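PDB 2HJ0: putative citrate lyase, alfa subunit from Streptococcus mutans, which is a member of the CitF family, with a fold built around two mixed beta-sheets flanked by helices. Local coordinates for residues A[54-58]-A[59-63]; A[85-89]-A[90-94]. All blocks are in the same frame, centred on the assembly; numbering follows the deposited sequence.

Contact 1 (A[54-58]-A[59-63]); sequences EAIEK and TRLKD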
loop_
_atom_site.group_PDB
_atom_site.type_symbol
_atom_site.label_atom_id
_atom_site.label_comp_id
_atom_site.label_asym_id
_atom_site.label_seq_id
_atom_site.Cartn_x
_atom_site.Cartn_y
_atom_site.Cartn_z
ATOM N N GLU A 54 15.937 22.346 7.662
ATOM C CA GLU A 54 16.772 21.146 7.752
ATOM C C GLU A 54 16.240 20.036 6.845
ATOM O O GLU A 54 16.994 19.201 6.344
ATOM C CB GLU A 54 16.828 20.641 9.194
ATOM C CG GLU A 54 17.824 19.519 9.429
ATOM C CD GLU A 54 17.769 18.970 10.852
ATOM O OE1 GLU A 54 18.613 18.112 11.191
ATOM O OE2 GLU A 54 16.883 19.385 11.638
ATOM N N ALA A 55 14.934 20.025 6.634
ATOM C CA ALA A 55 14.355 19.019 5.778
ATOM C C ALA A 55 14.888 19.228 4.372
ATOM O O ALA A 55 15.352 18.287 3.735
ATOM C CB ALA A 55 12.832 19.133 5.785
ATOM N N ILE A 56 14.817 20.467 3.888
ATOM C CA ILE A 56 15.282 20.803 2.538
ATOM C C ILE A 56 16.762 20.483 2.432
ATOM O O ILE A 56 17.252 19.995 1.411
ATOM C CB ILE A 56 15.062 22.303 2.232
ATOM C CG1 ILE A 56 13.582 22.649 2.419
ATOM C CG2 ILE A 56 15.495 22.613 0.810
ATOM C CD1 ILE A 56 13.256 24.116 2.344
ATOM N N GLU A 57 17.457 20.746 3.526
ATOM C CA GLU A 57 18.882 20.525 3.608
ATOM C C GLU A 57 19.218 19.040 3.545
ATOM O O GLU A 57 19.805 18.559 2.573
ATOM C CB GLU A 57 19.401 21.125 4.907
ATOM C CG GLU A 57 20.902 21.221 4.999
ATOM C CD GLU A 57 21.360 21.438 6.424
ATOM O OE1 GLU A 57 21.421 20.443 7.197
ATOM O OE2 GLU A 57 21.632 22.609 6.774
ATOM N N LYS A 58 18.834 18.302 4.575
ATOM C CA LYS A 58 19.137 16.881 4.601
ATOM C C LYS A 58 18.529 16.095 3.452
ATOM O O LYS A 58 18.801 14.906 3.300
ATOM C CB LYS A 58 18.705 16.267 5.937
ATOM C CG LYS A 58 19.569 16.721 7.115
ATOM C CD LYS A 58 19.411 15.822 8.339
ATOM C CE LYS A 58 19.755 14.350 8.005
ATOM N NZ LYS A 58 19.573 13.392 9.151
ATOM N N THR A 59 17.725 16.757 2.633
ATOM C CA THR A 59 17.083 16.075 1.531
ATOM C C THR A 59 17.925 16.232 0.267
ATOM O O THR A 59 17.705 15.549 -0.734
ATOM C CB THR A 59 15.674 16.620 1.358
ATOM O OG1 THR A 59 14.849 15.612 0.784
ATOM C CG2 THR A 59 15.669 17.835 0.485
ATOM N N ARG A 60 18.909 17.125 0.336
ATOM C CA ARG A 60 19.815 17.362 -0.779
ATOM C C ARG A 60 19.192 18.010 -2.017
ATOM O O ARG A 60 19.713 17.885 -3.131
ATOM C CB ARG A 60 20.485 16.048 -1.182
ATOM C CG ARG A 60 21.957 15.999 -0.848
ATOM C CD ARG A 60 22.219 15.677 0.607
ATOM N NE ARG A 60 22.370 14.239 0.833
ATOM C CZ ARG A 60 23.293 13.468 0.251
ATOM N NH1 ARG A 60 23.345 12.164 0.525
ATOM N NH2 ARG A 60 24.160 13.997 -0.610
ATOM N N LEU A 61 18.087 18.713 -1.814
ATOM C CA LEU A 61 17.383 19.376 -2.899
ATOM C C LEU A 61 18.302 20.330 -3.639
ATOM O O LEU A 61 18.970 21.153 -3.019
ATOM C CB LEU A 61 16.199 20.162 -2.343
ATOM C CG LEU A 61 15.280 20.727 -3.414
ATOM C CD1 LEU A 61 14.689 19.561 -4.205
ATOM C CD2 LEU A 61 14.189 21.569 -2.778
ATOM N N LYS A 62 18.345 20.221 -4.962
ATOM C CA LYS A 62 19.185 21.111 -5.751
ATOM C C LYS A 62 18.353 21.760 -6.842
ATOM O O LYS A 62 17.160 21.493 -6.966
ATOM C CB LYS A 62 20.363 20.340 -6.355
ATOM C CG LYS A 62 21.237 19.671 -5.290
ATOM C CD LYS A 62 22.553 19.066 -5.822
ATOM C CE LYS A 62 22.334 17.837 -6.708
ATOM N NZ LYS A 62 21.616 18.163 -7.967
ATOM N N ASP A 63 18.982 22.633 -7.617
ATOM C CA ASP A 63 18.284 23.309 -8.697
ATOM C C ASP A 63 17.878 22.315 -9.774
ATOM O O ASP A 63 18.582 21.335 -10.033
ATOM C CB ASP A 63 19.173 24.385 -9.315
ATOM C CG ASP A 63 19.382 25.587 -8.398
ATOM O OD1 ASP A 63 20.058 26.542 -8.848
ATOM O OD2 ASP A 63 18.882 25.589 -7.243
#
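R60 and L61 turn back over E57 and I56 where helix 52-58 ends, forming a Schellman motif with R60 as its positive-phi residue (phi 68°). The amide of R60 donates to E57 O: R60 N lies 2.8 Å from E57 O with an N-H...O angle of 162°. Just before it, K58 N still makes the i to i-4 helical bond to E54 O, at 2.7 Å. L61 N comes no nearer than 3.6 Å to I56 O, long for the outer bond of the motif. Next to this turn the two apolar side chains meet, I56 CG2 lying 4.0 Å from L61 CD2 as the side chains pass at a slant. CG2 faces that way because it stands anti to the backbone N of I56. Both residues also lean on I87 of helix 79-89, and L61 touches V164 of strand 164-169. The buried T59 sets its methine beside A55 O, and its hydroxyl OG1 makes a weak hydrogen bond with Q202 OE1, on strand 202-207 of the sheet. At the start of the region, E54 OE2 pairs with S50 OG. K58 O lies at the edge of the R60 guanidinium, near its plane. With E57 O satisfied by R60 N and the T59 hydroxyl held weakly by Q202, the helix ends with its polar groups partly paired, beside a hydrophobic patch where I56 and L61 bury their apolar branches against I87.

Contact 2 (A[85-89]-A[90-94]); sequences DEIAK and MGIKD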
loop_
_atom_site.group_PDB
_atom_site.type_symbol
_atom_site.label_atom_id
_atom_site.label_comp_id
_atom_site.label_asym_id
_atom_site.label_seq_id
_atom_site.Cartn_x
_atom_site.Cartn_y
_atom_site.Cartn_z
ATOM N N ASP A 85 8.601 28.846 0.160
ATOM C CA ASP A 85 9.209 30.055 0.685
ATOM C C ASP A 85 10.602 29.786 1.237
ATOM O O ASP A 85 11.531 30.559 1.009
ATOM C CB ASP A 85 8.317 30.660 1.762
ATOM C CG ASP A 85 8.802 32.008 2.219
ATOM O OD1 ASP A 85 9.730 32.045 3.061
ATOM O OD2 ASP A 85 8.260 33.028 1.729
ATOM N N GLU A 86 10.758 28.682 1.954
ATOM C CA GLU A 86 12.058 28.347 2.509
ATOM C C GLU A 86 13.023 27.998 1.376
ATOM O O GLU A 86 14.226 28.248 1.472
ATOM C CB GLU A 86 11.931 27.180 3.485
ATOM C CG GLU A 86 13.174 26.962 4.343
ATOM C CD GLU A 86 13.528 28.179 5.189
ATOM O OE1 GLU A 86 14.678 28.665 5.082
ATOM O OE2 GLU A 86 12.656 28.649 5.956
ATOM N N ILE A 87 12.501 27.412 0.301
ATOM C CA ILE A 87 13.349 27.076 -0.834
ATOM C C ILE A 87 13.861 28.400 -1.412
ATOM O O ILE A 87 15.045 28.542 -1.709
ATOM C CB ILE A 87 12.577 26.350 -1.963
ATOM C CG1 ILE A 87 11.829 25.129 -1.425
ATOM C CG2 ILE A 87 13.554 25.928 -3.054
ATOM C CD1 ILE A 87 12.706 23.950 -1.070
ATOM N N ALA A 88 12.966 29.371 -1.577
ATOM C CA ALA A 88 13.365 30.654 -2.131
ATOM C C ALA A 88 14.420 31.305 -1.240
ATOM O O ALA A 88 15.472 31.714 -1.717
ATOM C CB ALA A 88 12.154 31.566 -2.287
ATOM N N LYS A 89 14.138 31.380 0.057
ATOM C CA LYS A 89 15.051 31.983 1.018
ATOM C C LYS A 89 16.437 31.357 0.944
ATOM O O LYS A 89 17.446 32.036 1.144
ATOM C CB LYS A 89 14.514 31.814 2.439
ATOM C CG LYS A 89 13.971 33.078 3.095
ATOM C CD LYS A 89 12.732 33.608 2.385
ATOM C CE LYS A 89 11.978 34.624 3.246
ATOM N NZ LYS A 89 11.515 34.028 4.536
HETATM N N MSE A 90 16.491 30.062 0.660
HETATM C CA MSE A 90 17.767 29.363 0.582
HETATM C C MSE A 90 18.450 29.522 -0.770
HETATM O O MSE A 90 19.423 28.827 -1.063
HETATM C CB MSE A 90 17.576 27.873 0.880
HETATM C CG MSE A 90 17.227 27.566 2.329
HETATM SE SE MSE A 90 16.825 25.697 2.641
HETATM C CE MSE A 90 18.604 24.919 2.586
ATOM N N GLY A 91 17.937 30.426 -1.594
ATOM C CA GLY A 91 18.538 30.653 -2.894
ATOM C C GLY A 91 18.422 29.521 -3.897
ATOM O O GLY A 91 19.163 29.477 -4.871
ATOM N N ILE A 92 17.508 28.588 -3.679
ATOM C CA ILE A 92 17.359 27.497 -4.636
ATOM C C ILE A 92 16.387 27.953 -5.718
ATOM O O ILE A 92 15.383 28.605 -5.417
ATOM C CB ILE A 92 16.853 26.212 -3.947
ATOM C CG1 ILE A 92 17.965 25.662 -3.041
ATOM C CG2 ILE A 92 16.436 25.199 -4.985
ATOM C CD1 ILE A 92 17.630 24.401 -2.294
ATOM N N LYS A 93 16.699 27.637 -6.976
ATOM C CA LYS A 93 15.853 28.036 -8.096
ATOM C C LYS A 93 15.711 26.968 -9.170
ATOM O O LYS A 93 16.300 25.891 -9.075
ATOM C CB LYS A 93 16.378 29.327 -8.740
ATOM C CG LYS A 93 16.211 30.586 -7.886
ATOM C CD LYS A 93 16.409 31.862 -8.713
ATOM C CE LYS A 93 16.144 33.114 -7.885
ATOM N NZ LYS A 93 16.241 34.367 -8.699
ATOM N N ASP A 94 14.909 27.285 -10.186
ATOM C CA ASP A 94 14.652 26.385 -11.305
ATOM C C ASP A 94 14.039 25.081 -10.797
ATOM O O ASP A 94 14.380 23.991 -11.269
ATOM C CB ASP A 94 15.961 26.112 -12.054
ATOM C CG ASP A 94 15.750 25.392 -13.380
ATOM O OD1 ASP A 94 14.846 25.798 -14.154
ATOM O OD2 ASP A 94 16.508 24.426 -13.653
#
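I92 folds back onto I87, and G91 onto A88, in the Schellman motif that ends helix 79-89 and turns the chain toward strand 95-99. At the start of this last turn, D85 is tied into the helix by its carbonyl O, which accepts K89 N at 2.9 Å. E86 continues the helical pattern, taking the amide of M90 (a selenomethionine) on its O; M90 N lies 3.0 Å from E86 O. The E86 side chain bends at chi2 (59°), which brings OE1 to 3.9 Å from M90 CG, the two chains passing crosswise. That oxygen has its polar partner in H53 ND1 of helix 52-58, and M90 touches H53 as well. I87, the buried residue of the group, carries the wide loop of the motif: I92 N lies 3.2 Å from I87 O with an N-H...O angle of 157°, and a weak bond from M90 N shares the same oxygen. The CG2 branch of I87 packs against I92 CB at 3.4 Å. A88 O closes the tighter loop, receiving G91 N at 2.8 Å. G91 holds the positive phi of the reversal (68°), a conformation that suits a residue without a side chain. K89, last in the helix, bends back along the turn and forms a salt bridge through the syn lone pair of D85 OD1, which lies 3.0 Å from K89 NZ.

How the contacts relate
Contacts 1 and 2 are two helix C-termini closed by related Schellman turns, the outer bond being clear only in contact 2; they follow one another along the chain, with centres about 10 Å apart. Segment 59-63 leads into strand 66-69 and segment 90-94 into strand 95-99, parallel neighbours in one sheet, so helix 79-89 is the connection of a beta-alpha-beta unit. The turns touch through an apolar cluster, L61 CD2 to I87 CD1 at 3.3 Å and I56 CD1 to I87 CD1 at 3.5 Å. A probable hydrogen bond, D63 OD2 to K93 N at 3.0 Å, joins the outgoing loops. Both contacts lie on the same side of the chain, their centres 28-29 Å from its centre.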